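Local atomic coordinates of multisubunit Na+/H+ antiporter, B subunit (PDB entry 6Z16), a protein that forms a membrane subunit of a CPA3-family antiporter complex, which probably exchanges sodium ions for protons across the cell membrane. Residues 95-99 against 111-115; 15-20 against 47-51; 71-76 against 122-126. All blocks are in the same frame, centred on the assembly; numbering follows the deposited sequence.

Contact 1: 95-99 against 111-115; sequences THAYK and LHTAV
Tyr98 and His112 meet as a T-shaped pair, the edge of the imidazole turned to the face of the phenol ring, with ring centres 5.2 Å apart and planes at 89°. The touching atom is His112 CD2, which stands over the rim of the Tyr98 ring, 3.8 Å from Tyr98 CE1. With its CG anti to the backbone N (chi1 -164°), the His112 ring can reach Tyr98 by its CD2 corner while ND1 accepts a weak capping bond from Ala114 N, just where the chain turns into a helix. Its CE1 corner lies against His96 CB. The His96 ring presents one face to the other segment: Ala114 CA sits over it in a CH-pi contact, 4.2 Å from the ring centroid, and Thr113 O lies over the same face. Thr113 OG1 lies beside His96 CD2, the two side chains crossing obliquely, and donates to Ala97 O at 2.9 Å, in the carbonyl plane; Thr113 N adds a weak bond, so that oxygen is held twice. The other branch, Thr113 CG2, packs on Lys99 CB at 3.6 Å. In place of His96, an alanine would take away the imidazole face, and a gap would probably open beside Ala114 and Val786 of a neighbouring subunit. Backbone bonds set the register: Lys99 N to Leu111 O and Leu111 N to Lys99 O make a hydrogen-bonded antiparallel pair, next to the non-hydrogen-bonded pair Tyr98-His112. Ala776 of that neighbouring subunit packs on both Tyr98 and His112. Strands 98-101 and 109-112 thus form a beta hairpin after helix 68-88, and its second strand leads into helix 114-137, whose first turn is touched by His31 from a loop.

Contact 2: 15-20 against 47-51; sequences VTPIIV and AIVLL
Ile19 reaches across to Ala47 and Leu50 through its CB and both branch tips. Its CB already lies 4.1 Å from Ala47 CB, and there the chain divides. The short branch, CG2, anti to the backbone N, comes closer to the same methyl, 3.7 Å from Ala47 CB. CG1, anti to the carbonyl carbon, only carries the chain onward, and the extended chi2 (173°) brings Ile19 CD1 to 3.8 Å from Leu50 CD2. The two residues are therefore served by separate branches, and the side chains of Ile19 and Leu50 cross at about a right angle. Leu50 CD2 is shared: Val15 CG1 also touches it, at 3.7 Å. Ala47 CB is likewise shared, with Val20 CG2 at 3.9 Å. Beside them lies Thr16, whose OG1 rests against the CD2 methyls of Leu50 and Leu51; the hydroxyl is hydrogen-bonded to Thr12 O of its own helix, which gives this polar atom a partner in buried, apolar surroundings. No hydrogen bond joins the two segments. Pro17, next to Thr16 at the kink of its helix, touches a phosphatidylethanolamine, and Val49 touches another. With axes 9.8 Å apart at closest and directions 163° apart, this is the packing of an antiparallel transmembrane helix hairpin, built from the successive helices 6-28 and 37-54.

Contact 3: 71-76 against 122-126; sequences LVAIGL and YFVVV
Val124 lies against Val72 and Leu76 where two antiparallel transmembrane helices, 68-88 and 114-137, come close, their segment axes 7.5 Å apart at closest and crossing at -158°. The two methyls of Val124 divide the work. CG1, anti to the backbone N (chi1 180°), meets Val72 CG1 at 3.9 Å; CG2 settles on the backbone of the other helix, beside Val72 O and Leu76 N, and also touches Leu76 CG. Val72 CG1 in turn reaches Val124 O. One turn along, a CB at Gly75 would point toward segment 122-126, into the place held by Val124 CG2 and close to Phe123 CB; its absence leaves room for both, and Phe123 CB comes to 4.2 Å from Gly75 CA. All direct contacts are van der Waals, without a hydrogen bond across. Further out, Tyr122 OH is hydrogen-bonded to Thr44 OG1 and Val125 packs on Leu42, so helix 37-54 backs helix 114-137 from another side. Ile797 of a neighbouring subunit packs on both Leu76 and Val124. At the Leu71 end the side chains of Leu71 and Phe123 cross at about a right angle, and Leu71 CD2 approaches the ring obliquely, 3.7 Å from Phe123 CD1.

Contacts 2 and 3 are buried and apolar, each pairing antiparallel transmembrane helices mostly through aliphatic side chains, with one aromatic ring, Phe123, in contact 3. The axes of 71-76 and 122-126 come nearer than those of 15-20 and 47-51, consistent with the glycine, Gly75, that faces the partner helix. Contact 1 is only partly buried and lies farther out, its centre about 19 Å from the chain's centre; its chemistry is backbone hydrogen bonds, a hydroxyl donor and imidazole and phenol rings. Contacts 1 and 3 share helix 114-137, at its start and within its length, while contact 2 uses two other helices. Contacts 1 and 2 lie on opposite sides of the chain's centre; contact 3 is nearest it.

Contact 1: 95-99 against 111-115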
ATOM      1  N   THR B  95     -37.169   4.147  13.483  1.00 33.16           N
ATOM      2  CA  THR B  95     -36.575   4.034  14.813  1.00 33.43           C
ATOM      3  C   THR B  95     -35.046   4.066  14.776  1.00 51.16           C
ATOM      4  O   THR B  95     -34.424   4.591  15.711  1.00 59.72           O
ATOM      5  CB  THR B  95     -37.089   2.759  15.489  1.00 28.73           C
ATOM      6  OG1 THR B  95     -38.517   2.792  15.497  1.00 29.63           O
ATOM      7  CG2 THR B  95     -36.638   2.647  16.931  1.00 25.12           C
ATOM      8  N   HIS B  96     -34.440   3.566  13.691  1.00 47.92           N
ATOM      9  CA  HIS B  96     -33.014   3.722  13.368  1.00 44.15           C
ATOM     10  C   HIS B  96     -32.094   3.091  14.421  1.00 42.51           C
ATOM     11  O   HIS B  96     -31.409   3.772  15.182  1.00 44.43           O
ATOM     12  CB  HIS B  96     -32.646   5.193  13.138  1.00 44.84           C
ATOM     13  CG  HIS B  96     -33.129   5.739  11.832  1.00 52.17           C
ATOM     14  ND1 HIS B  96     -33.122   7.083  11.542  1.00 46.50           N
ATOM     15  CD2 HIS B  96     -33.611   5.118  10.731  1.00 52.25           C
ATOM     16  CE1 HIS B  96     -33.592   7.270  10.323  1.00 44.98           C
ATOM     17  NE2 HIS B  96     -33.895   6.094   9.808  1.00 43.08           N
ATOM     18  N   ALA B  97     -32.119   1.762  14.456  1.00 52.47           N
ATOM     19  CA  ALA B  97     -31.097   0.993  15.153  1.00 62.53           C
ATOM     20  C   ALA B  97     -29.962   0.650  14.182  1.00 63.89           C
ATOM     21  O   ALA B  97     -29.925   1.131  13.048  1.00 63.76           O
ATOM     22  CB  ALA B  97     -31.709  -0.256  15.780  1.00 70.50           C
ATOM     23  N   TYR B  98     -29.021  -0.189  14.612  1.00 65.16           N
ATOM     24  CA  TYR B  98     -27.879  -0.542  13.779  1.00 63.86           C
ATOM     25  C   TYR B  98     -28.218  -1.699  12.848  1.00 68.28           C
ATOM     26  O   TYR B  98     -29.220  -2.396  13.015  1.00 73.68           O
ATOM     27  CB  TYR B  98     -26.676  -0.917  14.637  1.00 65.91           C
ATOM     28  CG  TYR B  98     -26.078   0.235  15.397  1.00 94.23           C
ATOM     29  CD1 TYR B  98     -25.197   1.115  14.780  1.00103.32           C
ATOM     30  CD2 TYR B  98     -26.392   0.443  16.730  1.00103.83           C
ATOM     31  CE1 TYR B  98     -24.646   2.171  15.473  1.00102.40           C
ATOM     32  CE2 TYR B  98     -25.849   1.496  17.433  1.00107.34           C
ATOM     33  CZ  TYR B  98     -24.978   2.356  16.801  1.00111.63           C
ATOM     34  OH  TYR B  98     -24.436   3.403  17.503  1.00105.96           O
ATOM     35  N   LYS B  99     -27.351  -1.915  11.859  1.00 70.35           N
ATOM     36  CA  LYS B  99     -27.594  -2.946  10.860  1.00 70.69           C
ATOM     37  C   LYS B  99     -26.271  -3.443  10.300  1.00 81.59           C
ATOM     38  O   LYS B  99     -25.383  -2.642   9.993  1.00 87.43           O
ATOM     39  CB  LYS B  99     -28.478  -2.410   9.734  1.00 86.47           C
ATOM     40  CG  LYS B  99     -28.928  -3.431   8.709  1.00110.52           C
ATOM     41  CD  LYS B  99     -29.880  -2.793   7.709  1.00125.50           C
ATOM     42  CE  LYS B  99     -30.466  -3.816   6.750  1.00129.48           C
ATOM     43  NZ  LYS B  99     -29.446  -4.378   5.821  1.00129.09           N
ATOM     44  N   LEU B 111     -23.404  -0.537  10.526  1.00 93.13           N
ATOM     45  CA  LEU B 111     -23.637   0.883  10.332  1.00 85.05           C
ATOM     46  C   LEU B 111     -24.976   1.293  10.929  1.00 84.20           C
ATOM     47  O   LEU B 111     -25.905   0.488  11.036  1.00 88.72           O
ATOM     48  CB  LEU B 111     -23.560   1.252   8.841  1.00 80.02           C
ATOM     49  CG  LEU B 111     -24.426   0.523   7.812  1.00 81.38           C
ATOM     50  CD1 LEU B 111     -25.774   1.191   7.582  1.00 96.75           C
ATOM     51  CD2 LEU B 111     -23.671   0.380   6.497  1.00 81.07           C
ATOM     52  N   HIS B 112     -25.057   2.562  11.310  1.00 77.00           N
ATOM     53  CA  HIS B 112     -26.297   3.153  11.778  1.00 55.75           C
ATOM     54  C   HIS B 112     -27.179   3.439  10.571  1.00 55.70           C
ATOM     55  O   HIS B 112     -26.698   3.913   9.542  1.00 59.19           O
ATOM     56  CB  HIS B 112     -25.986   4.431  12.552  1.00 62.91           C
ATOM     57  CG  HIS B 112     -27.110   4.931  13.396  1.00 84.16           C
ATOM     58  ND1 HIS B 112     -28.106   5.746  12.905  1.00 95.90           N
ATOM     59  CD2 HIS B 112     -27.380   4.756  14.710  1.00 85.66           C
ATOM     60  CE1 HIS B 112     -28.949   6.039  13.877  1.00 97.90           C
ATOM     61  NE2 HIS B 112     -28.531   5.449  14.983  1.00 90.34           N
ATOM     62  N   THR B 113     -28.472   3.134  10.684  1.00 62.06           N
ATOM     63  CA  THR B 113     -29.334   3.166   9.505  1.00 65.61           C
ATOM     64  C   THR B 113     -29.823   4.556   9.127  1.00 61.30           C
ATOM     65  O   THR B 113     -30.598   4.674   8.172  1.00 59.62           O
ATOM     66  CB  THR B 113     -30.545   2.256   9.688  1.00 70.53           C
ATOM     67  OG1 THR B 113     -31.240   2.622  10.878  1.00 71.64           O
ATOM     68  CG2 THR B 113     -30.126   0.829   9.778  1.00 75.43           C
ATOM     69  N   ALA B 114     -29.398   5.605   9.827  1.00 55.48           N
ATOM     70  CA  ALA B 114     -29.656   6.956   9.348  1.00 51.53           C
ATOM     71  C   ALA B 114     -28.812   7.294   8.125  1.00 68.30           C
ATOM     72  O   ALA B 114     -29.160   8.212   7.371  1.00 73.09           O
ATOM     73  CB  ALA B 114     -29.403   7.960  10.469  1.00 26.75           C
ATOM     74  N   VAL B 115     -27.733   6.545   7.898  1.00 63.87           N
ATOM     75  CA  VAL B 115     -26.864   6.784   6.757  1.00 59.77           C
ATOM     76  C   VAL B 115     -27.528   6.326   5.463  1.00 69.65           C
ATOM     77  O   VAL B 115     -27.347   6.948   4.414  1.00 69.34           O
ATOM     78  CB  VAL B 115     -25.509   6.099   7.014  1.00 63.51           C
ATOM     79  CG1 VAL B 115     -24.524   6.340   5.878  1.00 65.12           C
ATOM     80  CG2 VAL B 115     -24.936   6.586   8.333  1.00 58.60           C
TER

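Contact 2: 15-20 against 47-51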
ATOM      1  N   VAL B  15     -10.118  17.861 -13.180  1.00 62.60           N
ATOM      2  CA  VAL B  15     -10.818  18.578 -12.117  1.00 75.04           C
ATOM      3  C   VAL B  15     -12.028  17.786 -11.614  1.00 71.55           C
ATOM      4  O   VAL B  15     -12.344  17.824 -10.418  1.00 60.39           O
ATOM      5  CB  VAL B  15     -11.163  20.003 -12.616  1.00 64.86           C
ATOM      6  CG1 VAL B  15     -12.348  20.602 -11.930  1.00 52.00           C
ATOM      7  CG2 VAL B  15      -9.987  20.922 -12.323  1.00 60.84           C
ATOM      8  N   THR B  16     -12.661  17.012 -12.499  1.00 67.71           N
ATOM      9  CA  THR B  16     -13.805  16.186 -12.102  1.00 63.11           C
ATOM     10  C   THR B  16     -13.529  15.147 -10.994  1.00 57.70           C
ATOM     11  O   THR B  16     -14.388  15.028 -10.096  1.00 57.51           O
ATOM     12  CB  THR B  16     -14.391  15.537 -13.369  1.00 64.80           C
ATOM     13  OG1 THR B  16     -14.751  16.561 -14.305  1.00 67.13           O
ATOM     14  CG2 THR B  16     -15.619  14.719 -13.056  1.00 84.81           C
ATOM     15  N   PRO B  17     -12.392  14.411 -10.951  1.00 53.49           N
ATOM     16  CA  PRO B  17     -12.181  13.498  -9.810  1.00 51.44           C
ATOM     17  C   PRO B  17     -12.084  14.164  -8.451  1.00 48.71           C
ATOM     18  O   PRO B  17     -12.553  13.576  -7.473  1.00 50.51           O
ATOM     19  CB  PRO B  17     -10.865  12.795 -10.164  1.00 50.21           C
ATOM     20  CG  PRO B  17     -10.811  12.830 -11.589  1.00 48.51           C
ATOM     21  CD  PRO B  17     -11.377  14.132 -11.988  1.00 52.99           C
ATOM     22  N   ILE B  18     -11.531  15.369  -8.346  1.00 47.11           N
ATOM     23  CA  ILE B  18     -11.444  15.945  -7.007  1.00 55.54           C
ATOM     24  C   ILE B  18     -12.799  16.501  -6.565  1.00 52.66           C
ATOM     25  O   ILE B  18     -13.112  16.490  -5.368  1.00 49.88           O
ATOM     26  CB  ILE B  18     -10.300  16.977  -6.924  1.00 80.04           C
ATOM     27  CG1 ILE B  18     -10.002  17.323  -5.467  1.00 97.27           C
ATOM     28  CG2 ILE B  18     -10.603  18.240  -7.691  1.00 93.83           C
ATOM     29  CD1 ILE B  18      -9.615  16.129  -4.643  1.00116.63           C
ATOM     30  N   ILE B  19     -13.660  16.891  -7.513  1.00 49.26           N
ATOM     31  CA  ILE B  19     -15.031  17.255  -7.165  1.00 39.01           C
ATOM     32  C   ILE B  19     -15.801  16.032  -6.686  1.00 40.07           C
ATOM     33  O   ILE B  19     -16.557  16.105  -5.709  1.00 43.42           O
ATOM     34  CB  ILE B  19     -15.739  17.922  -8.360  1.00 43.90           C
ATOM     35  CG1 ILE B  19     -14.990  19.161  -8.824  1.00 48.93           C
ATOM     36  CG2 ILE B  19     -17.140  18.351  -7.977  1.00 51.99           C
ATOM     37  CD1 ILE B  19     -15.548  19.740 -10.091  1.00 39.82           C
ATOM     38  N   VAL B  20     -15.598  14.883  -7.340  1.00 42.09           N
ATOM     39  CA  VAL B  20     -16.319  13.676  -6.941  1.00 40.10           C
ATOM     40  C   VAL B  20     -15.838  13.174  -5.580  1.00 37.19           C
ATOM     41  O   VAL B  20     -16.659  12.801  -4.727  1.00 41.94           O
ATOM     42  CB  VAL B  20     -16.205  12.598  -8.035  1.00 43.33           C
ATOM     43  CG1 VAL B  20     -16.842  11.308  -7.586  1.00 40.98           C
ATOM     44  CG2 VAL B  20     -16.896  13.068  -9.292  1.00 43.18           C
ATOM     45  N   ALA B  47     -20.392  18.084 -10.474  1.00 62.01           N
ATOM     46  CA  ALA B  47     -19.388  17.408 -11.295  1.00 55.49           C
ATOM     47  C   ALA B  47     -19.977  16.958 -12.625  1.00 56.20           C
ATOM     48  O   ALA B  47     -19.348  17.113 -13.686  1.00 60.19           O
ATOM     49  CB  ALA B  47     -18.811  16.213 -10.544  1.00 49.88           C
ATOM     50  N   ILE B  48     -21.203  16.428 -12.595  1.00 59.79           N
ATOM     51  CA  ILE B  48     -21.838  16.037 -13.854  1.00 52.39           C
ATOM     52  C   ILE B  48     -22.204  17.274 -14.686  1.00 59.67           C
ATOM     53  O   ILE B  48     -22.187  17.226 -15.921  1.00 62.03           O
ATOM     54  CB  ILE B  48     -23.051  15.133 -13.573  1.00 54.17           C
ATOM     55  CG1 ILE B  48     -22.632  13.955 -12.702  1.00 61.45           C
ATOM     56  CG2 ILE B  48     -23.583  14.525 -14.851  1.00 55.74           C
ATOM     57  CD1 ILE B  48     -23.792  13.181 -12.144  1.00 54.35           C
ATOM     58  N   VAL B  49     -22.479  18.408 -14.028  1.00 59.15           N
ATOM     59  CA  VAL B  49     -22.709  19.677 -14.726  1.00 58.07           C
ATOM     60  C   VAL B  49     -21.447  20.135 -15.444  1.00 62.56           C
ATOM     61  O   VAL B  49     -21.503  20.618 -16.582  1.00 59.65           O
ATOM     62  CB  VAL B  49     -23.222  20.740 -13.731  1.00 47.86           C
ATOM     63  CG1 VAL B  49     -23.062  22.144 -14.266  1.00 46.92           C
ATOM     64  CG2 VAL B  49     -24.673  20.538 -13.489  1.00 48.35           C
ATOM     65  N   LEU B  50     -20.292  19.983 -14.794  1.00 54.24           N
ATOM     66  CA  LEU B  50     -19.027  20.334 -15.431  1.00 51.18           C
ATOM     67  C   LEU B  50     -18.754  19.452 -16.645  1.00 49.21           C
ATOM     68  O   LEU B  50     -18.284  19.937 -17.687  1.00 49.13           O
ATOM     69  CB  LEU B  50     -17.896  20.225 -14.416  1.00 51.20           C
ATOM     70  CG  LEU B  50     -16.513  20.586 -14.940  1.00 63.94           C
ATOM     71  CD1 LEU B  50     -16.458  22.022 -15.411  1.00 59.47           C
ATOM     72  CD2 LEU B  50     -15.505  20.355 -13.855  1.00 65.62           C
ATOM     73  N   LEU B  51     -19.082  18.162 -16.538  1.00 51.62           N
ATOM     74  CA  LEU B  51     -19.007  17.279 -17.702  1.00 49.76           C
ATOM     75  C   LEU B  51     -19.981  17.691 -18.805  1.00 47.11           C
ATOM     76  O   LEU B  51     -19.678  17.524 -19.990  1.00 40.71           O
ATOM     77  CB  LEU B  51     -19.271  15.837 -17.280  1.00 55.10           C
ATOM     78  CG  LEU B  51     -18.203  15.178 -16.416  1.00 54.95           C
ATOM     79  CD1 LEU B  51     -18.715  13.865 -15.882  1.00 57.97           C
ATOM     80  CD2 LEU B  51     -16.954  14.950 -17.233  1.00 62.29           C
TER

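Contact 3: 71-76 against 122-126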
ATOM      1  N   LEU B  71     -33.530   7.125 -10.419  1.00 26.30           N
ATOM      2  CA  LEU B  71     -32.732   7.456  -9.240  1.00 32.22           C
ATOM      3  C   LEU B  71     -33.559   8.118  -8.150  1.00 41.08           C
ATOM      4  O   LEU B  71     -33.404   7.780  -6.969  1.00 44.31           O
ATOM      5  CB  LEU B  71     -31.558   8.359  -9.595  1.00 41.39           C
ATOM      6  CG  LEU B  71     -30.320   7.699 -10.163  1.00 44.66           C
ATOM      7  CD1 LEU B  71     -29.294   8.765 -10.434  1.00 40.56           C
ATOM      8  CD2 LEU B  71     -29.802   6.703  -9.150  1.00 30.51           C
ATOM      9  N   VAL B  72     -34.429   9.067  -8.513  1.00 42.44           N
ATOM     10  CA  VAL B  72     -35.231   9.714  -7.477  1.00 48.46           C
ATOM     11  C   VAL B  72     -36.259   8.742  -6.905  1.00 50.10           C
ATOM     12  O   VAL B  72     -36.501   8.731  -5.685  1.00 53.88           O
ATOM     13  CB  VAL B  72     -35.871  11.025  -7.987  1.00 52.86           C
ATOM     14  CG1 VAL B  72     -34.803  12.016  -8.323  1.00 72.73           C
ATOM     15  CG2 VAL B  72     -36.741  10.828  -9.192  1.00 47.68           C
ATOM     16  N   ALA B  73     -36.802   7.847  -7.749  1.00 41.55           N
ATOM     17  CA  ALA B  73     -37.735   6.839  -7.253  1.00 33.76           C
ATOM     18  C   ALA B  73     -37.059   5.862  -6.293  1.00 37.79           C
ATOM     19  O   ALA B  73     -37.597   5.566  -5.219  1.00 39.79           O
ATOM     20  CB  ALA B  73     -38.361   6.098  -8.429  1.00 25.87           C
ATOM     21  N   ILE B  74     -35.853   5.399  -6.635  1.00 33.19           N
ATOM     22  CA  ILE B  74     -35.147   4.433  -5.800  1.00 29.98           C
ATOM     23  C   ILE B  74     -34.644   5.075  -4.504  1.00 28.50           C
ATOM     24  O   ILE B  74     -34.645   4.428  -3.450  1.00 29.95           O
ATOM     25  CB  ILE B  74     -34.031   3.773  -6.640  1.00 35.12           C
ATOM     26  CG1 ILE B  74     -34.649   2.840  -7.680  1.00 33.37           C
ATOM     27  CG2 ILE B  74     -33.084   2.947  -5.816  1.00 37.78           C
ATOM     28  CD1 ILE B  74     -33.684   2.412  -8.758  1.00 38.08           C
ATOM     29  N   GLY B  75     -34.282   6.361  -4.524  1.00 23.73           N
ATOM     30  CA  GLY B  75     -33.880   7.014  -3.282  1.00 23.43           C
ATOM     31  C   GLY B  75     -35.036   7.232  -2.320  1.00 35.05           C
ATOM     32  O   GLY B  75     -34.892   7.056  -1.095  1.00 35.35           O
ATOM     33  N   LEU B  76     -36.199   7.621  -2.862  1.00 44.19           N
ATOM     34  CA  LEU B  76     -37.433   7.639  -2.079  1.00 38.62           C
ATOM     35  C   LEU B  76     -37.744   6.264  -1.491  1.00 49.90           C
ATOM     36  O   LEU B  76     -38.131   6.157  -0.317  1.00 51.28           O
ATOM     37  CB  LEU B  76     -38.572   8.135  -2.963  1.00 31.75           C
ATOM     38  CG  LEU B  76     -38.563   9.630  -3.272  1.00 45.27           C
ATOM     39  CD1 LEU B  76     -39.420   9.949  -4.471  1.00 43.68           C
ATOM     40  CD2 LEU B  76     -39.111  10.337  -2.065  1.00 46.67           C
ATOM     41  N   TYR B 122     -29.325  11.626  -0.904  1.00 33.04           N
ATOM     42  CA  TYR B 122     -28.266  11.812  -1.892  1.00 33.49           C
ATOM     43  C   TYR B 122     -28.746  11.481  -3.299  1.00 31.13           C
ATOM     44  O   TYR B 122     -28.562  12.277  -4.232  1.00 34.57           O
ATOM     45  CB  TYR B 122     -27.077  10.930  -1.508  1.00 47.65           C
ATOM     46  CG  TYR B 122     -25.858  11.044  -2.389  1.00 55.02           C
ATOM     47  CD1 TYR B 122     -24.923  12.045  -2.187  1.00 53.76           C
ATOM     48  CD2 TYR B 122     -25.652  10.154  -3.435  1.00 57.63           C
ATOM     49  CE1 TYR B 122     -23.811  12.147  -2.995  1.00 60.74           C
ATOM     50  CE2 TYR B 122     -24.555  10.257  -4.253  1.00 62.01           C
ATOM     51  CZ  TYR B 122     -23.638  11.252  -4.028  1.00 63.34           C
ATOM     52  OH  TYR B 122     -22.535  11.346  -4.840  1.00 67.71           O
ATOM     53  N   PHE B 123     -29.367  10.307  -3.467  1.00 30.47           N
ATOM     54  CA  PHE B 123     -29.802   9.896  -4.801  1.00 39.60           C
ATOM     55  C   PHE B 123     -30.911  10.786  -5.341  1.00 41.73           C
ATOM     56  O   PHE B 123     -30.921  11.101  -6.539  1.00 40.80           O
ATOM     57  CB  PHE B 123     -30.267   8.441  -4.828  1.00 54.36           C
ATOM     58  CG  PHE B 123     -29.158   7.445  -4.791  1.00 75.75           C
ATOM     59  CD1 PHE B 123     -28.267   7.362  -5.844  1.00 84.42           C
ATOM     60  CD2 PHE B 123     -29.061   6.527  -3.759  1.00 76.11           C
ATOM     61  CE1 PHE B 123     -27.252   6.436  -5.834  1.00 90.42           C
ATOM     62  CE2 PHE B 123     -28.057   5.597  -3.747  1.00 78.71           C
ATOM     63  CZ  PHE B 123     -27.152   5.548  -4.788  1.00 86.50           C
ATOM     64  N   VAL B 124     -31.832  11.239  -4.482  1.00 38.56           N
ATOM     65  CA  VAL B 124     -32.903  12.088  -5.000  1.00 33.78           C
ATOM     66  C   VAL B 124     -32.371  13.474  -5.358  1.00 36.99           C
ATOM     67  O   VAL B 124     -32.791  14.061  -6.356  1.00 32.79           O
ATOM     68  CB  VAL B 124     -34.082  12.157  -4.014  1.00 27.13           C
ATOM     69  CG1 VAL B 124     -35.190  13.044  -4.556  1.00 19.04           C
ATOM     70  CG2 VAL B 124     -34.641  10.786  -3.803  1.00 32.67           C
ATOM     71  N   VAL B 125     -31.401  13.994  -4.597  1.00 38.48           N
ATOM     72  CA  VAL B 125     -30.843  15.308  -4.920  1.00 29.10           C
ATOM     73  C   VAL B 125     -30.080  15.271  -6.243  1.00 25.62           C
ATOM     74  O   VAL B 125     -30.274  16.148  -7.103  1.00 34.72           O
ATOM     75  CB  VAL B 125     -29.972  15.825  -3.762  1.00 25.70           C
ATOM     76  CG1 VAL B 125     -29.200  17.037  -4.184  1.00 28.60           C
ATOM     77  CG2 VAL B 125     -30.845  16.212  -2.599  1.00 17.46           C
ATOM     78  N   VAL B 126     -29.260  14.226  -6.450  1.00 21.92           N
ATOM     79  CA  VAL B 126     -28.548  14.053  -7.722  1.00 27.00           C
ATOM     80  C   VAL B 126     -29.536  13.927  -8.876  1.00 29.71           C
ATOM     81  O   VAL B 126     -29.408  14.611  -9.906  1.00 28.58           O
ATOM     82  CB  VAL B 126     -27.612  12.834  -7.663  1.00 24.71           C
ATOM     83  CG1 VAL B 126     -27.006  12.572  -9.023  1.00 16.48           C
ATOM     84  CG2 VAL B 126     -26.511  13.056  -6.677  1.00 23.90           C
TER